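PDB 3RFI: Asp from Solanum tuberosum, which probably interacts with membrane lipids as the saposin-like insert of a plant aspartic protease. Local coordinates for residues M78-V81 with W82-Q86; P71-T74 with A75-A79; Y99-Q102 with L103-K106. All coordinates share one frame; numbering follows the deposited sequence.

Contact 1: M78-V81 with W82-Q86; sequences MAVV and WMQNQ
Torsion at W82 sets CG beside its own backbone N (chi1 -75°), swinging the indole back along the helix over the preceding turn. M78 O lies 3.3 Å above the plane of the W82 ring, displaced toward the rim, and touches W82 CG at 3.5 Å. The same first torsion in M83 (-64°) sets M83 CG 3.2 Å from A79 O, and the extended chain carries SD on past it. Both carbonyls also take backbone hydrogen bonds, so the side chains drape over groups already satisfied by W82 N and M83 N. Q84 N reaches V80 O at 2.8 Å, its donor nearly in line with the carbonyl bond. The Q84 side chain crosses V80 at a slant, with Q84 OE1 3.9 Å from V80 CG1, while its NE2 is held by V27 O. V80 is buried, and its branched apolar group suits packing on V30, P32 and C36. W82 and M83, by contrast, lie on exposed flanks. Side chains packed i to i+4 over the carbonyls of the preceding turn, with V80 set against helix 32-38, are the local order of an alpha-helix, here helix 71-87 of a saposin-like fold.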
loop_
_atom_site.group_PDB
_atom_site.type_symbol
_atom_site.label_atom_id
_atom_site.label_comp_id
_atom_site.label_asym_id
_atom_site.label_seq_id
_atom_site.Cartn_x
_atom_site.Cartn_y
_atom_site.Cartn_z
ATOM N N MET A 78 4.553 -15.543 4.382
ATOM C CA MET A 78 5.721 -14.910 5.041
ATOM C C MET A 78 6.299 -13.855 4.152
ATOM O O MET A 78 6.574 -12.756 4.655
ATOM C CB MET A 78 6.803 -15.931 5.361
ATOM C CG MET A 78 6.653 -16.659 6.642
ATOM S SD MET A 78 7.710 -18.099 6.831
ATOM C CE MET A 78 8.882 -17.845 5.517
ATOM N N ALA A 79 6.453 -14.145 2.843
ATOM C CA ALA A 79 6.950 -13.157 1.923
ATOM C C ALA A 79 6.023 -11.924 1.876
ATOM O O ALA A 79 6.543 -10.831 1.852
ATOM C CB ALA A 79 7.196 -13.705 0.525
ATOM N N VAL A 80 4.695 -12.106 1.829
ATOM C CA VAL A 80 3.749 -10.978 1.783
ATOM C C VAL A 80 3.817 -10.166 3.078
ATOM O O VAL A 80 3.839 -8.950 3.033
ATOM C CB VAL A 80 2.289 -11.392 1.481
ATOM C CG1 VAL A 80 1.306 -10.175 1.550
ATOM C CG2 VAL A 80 2.247 -12.027 0.032
ATOM N N VAL A 81 3.828 -10.832 4.222
ATOM C CA VAL A 81 4.048 -10.090 5.486
ATOM C C VAL A 81 5.352 -9.252 5.421
ATOM O O VAL A 81 5.404 -8.103 5.849
ATOM C CB VAL A 81 4.143 -11.109 6.652
ATOM C CG1 VAL A 81 4.677 -10.426 7.929
ATOM C CG2 VAL A 81 2.805 -11.773 6.828
ATOM N N TRP A 82 6.410 -9.813 4.891
ATOM C CA TRP A 82 7.617 -9.007 4.773
ATOM C C TRP A 82 7.493 -7.891 3.749
ATOM O O TRP A 82 8.111 -6.842 3.940
ATOM C CB TRP A 82 8.787 -9.889 4.463
ATOM C CG TRP A 82 9.223 -10.641 5.675
ATOM C CD1 TRP A 82 9.067 -10.244 6.999
ATOM C CD2 TRP A 82 9.942 -11.863 5.705
ATOM N NE1 TRP A 82 9.672 -11.152 7.823
ATOM C CE2 TRP A 82 10.203 -12.163 7.063
ATOM C CE3 TRP A 82 10.382 -12.761 4.712
ATOM C CZ2 TRP A 82 10.901 -13.298 7.451
ATOM C CZ3 TRP A 82 11.123 -13.861 5.094
ATOM C CH2 TRP A 82 11.340 -14.147 6.459
ATOM N N MET A 83 6.738 -8.124 2.642
ATOM C CA MET A 83 6.460 -7.043 1.697
ATOM C C MET A 83 5.730 -5.916 2.392
ATOM O O MET A 83 6.062 -4.760 2.167
ATOM C CB MET A 83 5.661 -7.511 0.477
ATOM C CG MET A 83 6.480 -8.512 -0.335
ATOM S SD MET A 83 5.343 -9.123 -1.587
ATOM C CE MET A 83 6.392 -10.289 -2.421
ATOM N N GLN A 84 4.736 -6.254 3.195
ATOM C CA GLN A 84 3.986 -5.234 3.914
ATOM C C GLN A 84 4.874 -4.480 4.855
ATOM O O GLN A 84 4.659 -3.292 5.048
ATOM C CB GLN A 84 2.878 -5.837 4.748
ATOM C CG GLN A 84 1.672 -6.325 3.870
ATOM C CD GLN A 84 0.677 -7.114 4.721
ATOM O OE1 GLN A 84 0.908 -8.290 4.984
ATOM N NE2 GLN A 84 -0.389 -6.446 5.221
ATOM N N ASN A 85 5.814 -5.188 5.473
ATOM C CA ASN A 85 6.710 -4.499 6.408
ATOM C C ASN A 85 7.632 -3.530 5.665
ATOM O O ASN A 85 7.881 -2.430 6.208
ATOM C CB ASN A 85 7.566 -5.457 7.200
ATOM C CG ASN A 85 8.055 -4.835 8.473
ATOM O OD1 ASN A 85 7.274 -4.545 9.341
ATOM N ND2 ASN A 85 9.377 -4.650 8.599
ATOM N N GLN A 86 8.100 -3.899 4.464
ATOM C CA GLN A 86 8.874 -2.971 3.634
ATOM C C GLN A 86 8.001 -1.761 3.342
ATOM O O GLN A 86 8.456 -0.615 3.376
ATOM C CB GLN A 86 9.387 -3.595 2.336
ATOM C CG GLN A 86 10.672 -2.961 1.781
ATOM C CD GLN A 86 10.457 -1.645 1.229
ATOM O OE1 GLN A 86 11.209 -0.682 1.524
ATOM N NE2 GLN A 86 9.419 -1.535 0.415
#

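Contact 2: P71-T74 with A75-A79; sequences PLCT and ACEMA
Backbone hydrogen bonds join P71-T74 to A75-A79 from the very first turn of helix 71-87. A75 N donates to P71 O at 3.0 Å, and M78 N to T74 O at the same length. C76 N reaches L72 O at 2.9 Å, but here the donor stands above the carbonyl plane, 42° out of it, and not on a lone pair. P71 suits the start of a helix, because its nitrogen has no hydrogen to offer and none is called for in the first turn. T74 turns OG1 back beside its own N (chi1 -50°), where it makes a weak hydrogen bond to A70 O, just ahead of the helix.

Carbon-oxygen packing follows from the backbone bonds. C76 CB presses on L72 O at 3.1 Å, and the compact methyl of A75 sits 3.6 Å from P71 O.

Sulfur and carboxylate meet across the next turn. C73 SG extends forward along the helix, anti to its own N (chi1 173°), and E77 OE1 lies 3.9 Å away in van der Waals contact. Glutamate suits this place through its long aliphatic part, which runs extended past C73 O, with E77 CG 3.5 Å from that oxygen, and packs on P32 and C36; the side chain also touches D33 and C42. With a glycine in place of E77, C73 SG would probably lose the cover of this chain, and a gap is likely to open between the helix and P32 and C42.

Each cysteine sulfur belongs to a disulfide, C73 with C42 and C76 with C36. Tying this helix to helix 32-38 and the chain just after it, they are two of the three disulfides that brace the all-helical saposin-like fold.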
loop_
_atom_site.group_PDB
_atom_site.type_symbol
_atom_site.label_atom_id
_atom_site.label_comp_id
_atom_site.label_asym_id
_atom_site.label_seq_id
_atom_site.Cartn_x
_atom_site.Cartn_y
_atom_site.Cartn_z
ATOM N N PRO A 71 3.735 -25.995 1.781
ATOM C CA PRO A 71 4.876 -25.183 2.176
ATOM C C PRO A 71 5.045 -23.881 1.391
ATOM O O PRO A 71 5.492 -22.885 1.965
ATOM C CB PRO A 71 6.066 -26.119 1.964
ATOM C CG PRO A 71 5.464 -27.490 2.179
ATOM C CD PRO A 71 4.118 -27.407 1.521
ATOM N N LEU A 72 4.708 -23.855 0.100
ATOM C CA LEU A 72 4.838 -22.588 -0.600
ATOM C C LEU A 72 3.749 -21.623 -0.162
ATOM O O LEU A 72 3.854 -20.451 -0.380
ATOM C CB LEU A 72 4.790 -22.732 -2.120
ATOM C CG LEU A 72 5.995 -23.484 -2.703
ATOM C CD1 LEU A 72 5.591 -23.779 -4.143
ATOM C CD2 LEU A 72 7.132 -22.500 -2.623
ATOM N N CYS A 73 2.649 -22.139 0.365
ATOM C CA CYS A 73 1.620 -21.256 0.852
ATOM C C CYS A 73 2.200 -20.472 2.061
ATOM O O CYS A 73 2.140 -19.243 2.150
ATOM C CB CYS A 73 0.416 -22.070 1.334
ATOM S SG CYS A 73 -0.752 -20.941 2.128
ATOM N N THR A 74 2.739 -21.206 3.004
ATOM C CA THR A 74 3.299 -20.593 4.185
ATOM C C THR A 74 4.443 -19.627 3.816
ATOM O O THR A 74 4.546 -18.551 4.373
ATOM C CB THR A 74 3.805 -21.697 5.114
ATOM O OG1 THR A 74 2.764 -22.666 5.264
ATOM C CG2 THR A 74 4.168 -21.140 6.474
ATOM N N ALA A 75 5.309 -20.025 2.887
ATOM C CA ALA A 75 6.420 -19.146 2.475
ATOM C C ALA A 75 5.892 -17.929 1.754
ATOM O O ALA A 75 6.392 -16.810 1.964
ATOM C CB ALA A 75 7.456 -19.950 1.578
ATOM N N CYS A 76 4.882 -18.109 0.924
ATOM C CA CYS A 76 4.312 -16.992 0.246
ATOM C C CYS A 76 3.762 -16.014 1.298
ATOM O O CYS A 76 3.898 -14.805 1.148
ATOM C CB CYS A 76 3.118 -17.470 -0.617
ATOM S SG CYS A 76 2.330 -16.151 -1.568
ATOM N N GLU A 77 3.009 -16.511 2.272
ATOM C CA GLU A 77 2.394 -15.598 3.213
ATOM C C GLU A 77 3.496 -14.844 4.022
ATOM O O GLU A 77 3.358 -13.661 4.274
ATOM C CB GLU A 77 1.548 -16.369 4.194
ATOM C CG GLU A 77 0.177 -16.690 3.510
ATOM C CD GLU A 77 -0.683 -17.656 4.265
ATOM O OE1 GLU A 77 -1.890 -17.690 3.952
ATOM O OE2 GLU A 77 -0.174 -18.411 5.114
ATOM N N MET A 78 4.553 -15.543 4.382
ATOM C CA MET A 78 5.721 -14.910 5.041
ATOM C C MET A 78 6.299 -13.855 4.152
ATOM O O MET A 78 6.574 -12.756 4.655
ATOM C CB MET A 78 6.803 -15.931 5.361
ATOM C CG MET A 78 6.653 -16.659 6.642
ATOM S SD MET A 78 7.710 -18.099 6.831
ATOM C CE MET A 78 8.882 -17.845 5.517
ATOM N N ALA A 79 6.453 -14.145 2.843
ATOM C CA ALA A 79 6.950 -13.157 1.923
ATOM C C ALA A 79 6.023 -11.924 1.876
ATOM O O ALA A 79 6.543 -10.831 1.852
ATOM C CB ALA A 79 7.196 -13.705 0.525
#

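Contact 3: Y99-Q102 with L103-K106; sequences YVNQ and LCEK
V100 O receives the shortest direct hydrogen bond between Y99-Q102 and L103-K106, from C104 N at 2.8 Å and nearly straight along the carbonyl. C104 SG lies beside the same oxygen, at 3.3 Å. This is the last part of helix 90-104 in a saposin-like fold, where C104 is joined by a disulfide to C11 and so ties the end of this helix to helix 6-29. A cysteine suits the buried spot, being small enough to fit against V100 and K12 while supplying the bridge. V100, also apolar, packs on V15 of the same neighbouring helix.

On the exposed flank, Y99 and L103 meet one turn apart. The ring leaves its backbone anti to N (chi1 -179°), and Y99 CE1 touches L103 CD1 at 3.3 Å, a tight fit for two carbons. The two groups slant across each other, the leucine methyl also approaching CD1 and CZ of the ring, so that apolar surface is shared between them.

The side chains of N101 and E105 are linked through water, while their backbones bond directly, E105 N to N101 O. N101 ND2 donates to water 1 at 2.7 Å, and that water donates to E105 OE1 at 3.2 Å. The amide and carboxylate planes stand 64° apart. An amide N-H donor and a carboxylate acceptor one turn apart can share a water in this way, and both side chains also lie against K12.

Beyond C104 the chain turns tightly: K106 N bonds L103 O at 2.8 Å, three residues back. The lysine chain runs past Q102 O, with K106 CG 3.5 Å from it, and a bend at its last torsion (chi4 73°) points the ammonium back toward the helix. There K106 NZ donates to water 2, and this water lies 2.6 Å from Q102 O.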
loop_
_atom_site.group_PDB
_atom_site.type_symbol
_atom_site.label_atom_id
_atom_site.label_comp_id
_atom_site.label_asym_id
_atom_site.label_seq_id
_atom_site.Cartn_x
_atom_site.Cartn_y
_atom_site.Cartn_z
ATOM N N TYR A 99 5.159 11.042 -4.503
ATOM C CA TYR A 99 4.631 10.695 -5.848
ATOM C C TYR A 99 3.183 11.162 -6.054
ATOM O O TYR A 99 2.838 11.772 -7.086
ATOM C CB TYR A 99 4.676 9.164 -6.007
ATOM C CG TYR A 99 4.184 8.670 -7.330
ATOM C CD1 TYR A 99 2.889 8.210 -7.470
ATOM C CD2 TYR A 99 5.030 8.672 -8.451
ATOM C CE1 TYR A 99 2.437 7.717 -8.669
ATOM C CE2 TYR A 99 4.604 8.195 -9.661
ATOM C CZ TYR A 99 3.285 7.728 -9.771
ATOM O OH TYR A 99 2.842 7.275 -10.975
ATOM N N VAL A 100 2.324 10.838 -5.100
ATOM C CA VAL A 100 0.903 11.211 -5.169
ATOM C C VAL A 100 0.768 12.733 -5.149
ATOM O O VAL A 100 -0.005 13.310 -5.928
ATOM C CB VAL A 100 0.131 10.640 -4.000
ATOM C CG1 VAL A 100 -1.325 11.169 -3.992
ATOM C CG2 VAL A 100 0.215 9.096 -4.061
ATOM N N ASN A 101 1.520 13.365 -4.252
ATOM C CA ASN A 101 1.436 14.789 -4.160
ATOM C C ASN A 101 1.830 15.467 -5.493
ATOM O O ASN A 101 1.195 16.433 -5.904
ATOM C CB ASN A 101 2.369 15.272 -3.041
ATOM C CG ASN A 101 2.005 16.645 -2.572
ATOM O OD1 ASN A 101 0.829 16.906 -2.278
ATOM N ND2 ASN A 101 2.991 17.548 -2.509
ATOM N N GLN A 102 2.914 14.987 -6.129
ATOM C CA GLN A 102 3.334 15.566 -7.395
ATOM C C GLN A 102 2.205 15.410 -8.432
ATOM O O GLN A 102 2.025 16.264 -9.263
ATOM C CB GLN A 102 4.620 14.904 -7.912
ATOM C CG GLN A 102 5.864 15.193 -7.041
ATOM C CD GLN A 102 6.484 16.586 -7.216
ATOM O OE1 GLN A 102 5.789 17.596 -7.427
ATOM N NE2 GLN A 102 7.838 16.647 -7.108
ATOM N N LEU A 103 1.470 14.301 -8.390
ATOM C CA LEU A 103 0.298 14.101 -9.261
ATOM C C LEU A 103 -0.886 15.021 -8.916
ATOM O O LEU A 103 -1.529 15.547 -9.830
ATOM C CB LEU A 103 -0.121 12.622 -9.284
ATOM C CG LEU A 103 0.830 11.797 -10.134
ATOM C CD1 LEU A 103 0.732 10.322 -9.685
ATOM C CD2 LEU A 103 0.497 11.930 -11.641
ATOM N N CYS A 104 -1.151 15.254 -7.620
ATOM C CA CYS A 104 -2.163 16.234 -7.230
ATOM C C CYS A 104 -1.881 17.546 -7.935
ATOM O O CYS A 104 -2.817 18.213 -8.394
ATOM C CB CYS A 104 -2.113 16.560 -5.734
ATOM S SG CYS A 104 -2.474 15.171 -4.740
ATOM N N GLU A 105 -0.602 17.930 -7.971
ATOM C CA GLU A 105 -0.175 19.217 -8.549
ATOM C C GLU A 105 -0.352 19.257 -10.055
ATOM O O GLU A 105 -0.294 20.317 -10.651
ATOM C CB GLU A 105 1.282 19.529 -8.186
ATOM C CG GLU A 105 1.459 19.695 -6.676
ATOM C CD GLU A 105 2.907 19.810 -6.226
ATOM O OE1 GLU A 105 3.126 20.034 -5.004
ATOM O OE2 GLU A 105 3.829 19.694 -7.088
ATOM N N LYS A 106 -0.585 18.100 -10.663
ATOM C CA LYS A 106 -0.844 18.008 -12.083
ATOM C C LYS A 106 -2.333 18.028 -12.455
ATOM O O LYS A 106 -2.684 17.948 -13.638
ATOM C CB LYS A 106 -0.104 16.798 -12.652
ATOM C CG LYS A 106 1.405 17.045 -12.666
ATOM C CD LYS A 106 2.144 15.897 -13.293
ATOM C CE LYS A 106 3.601 16.282 -13.483
ATOM N NZ LYS A 106 4.280 16.295 -12.130
HETATM O O HOH W 1 2.452 20.141 -1.880
HETATM O O HOH W 2 3.863 18.028 -9.822
#

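How the contacts relate
All three contacts are surface contacts between neighbouring helical turns, each with one buried residue: V80, C73 and C104. Contacts 1 and 2 run on from each other along helix 71-87, sharing M78 and A79, with centres 10 Å apart. Contact 3 lies on helix 90-104, on the opposite side of the chain's centre, about 27 Å from contact 1 between centres. Chemistry follows place. Contact 2, at the start of helix 71-87, and contact 3, near the end of helix 90-104, hold cysteines that fix them to other parts of the fold. Contact 1, further along helix 71-87, has no disulfide and rests on backbone bonds and side chains lying over carbonyls, with V80 packing on helix 32-38, while contact 3 alone brings in bridging water.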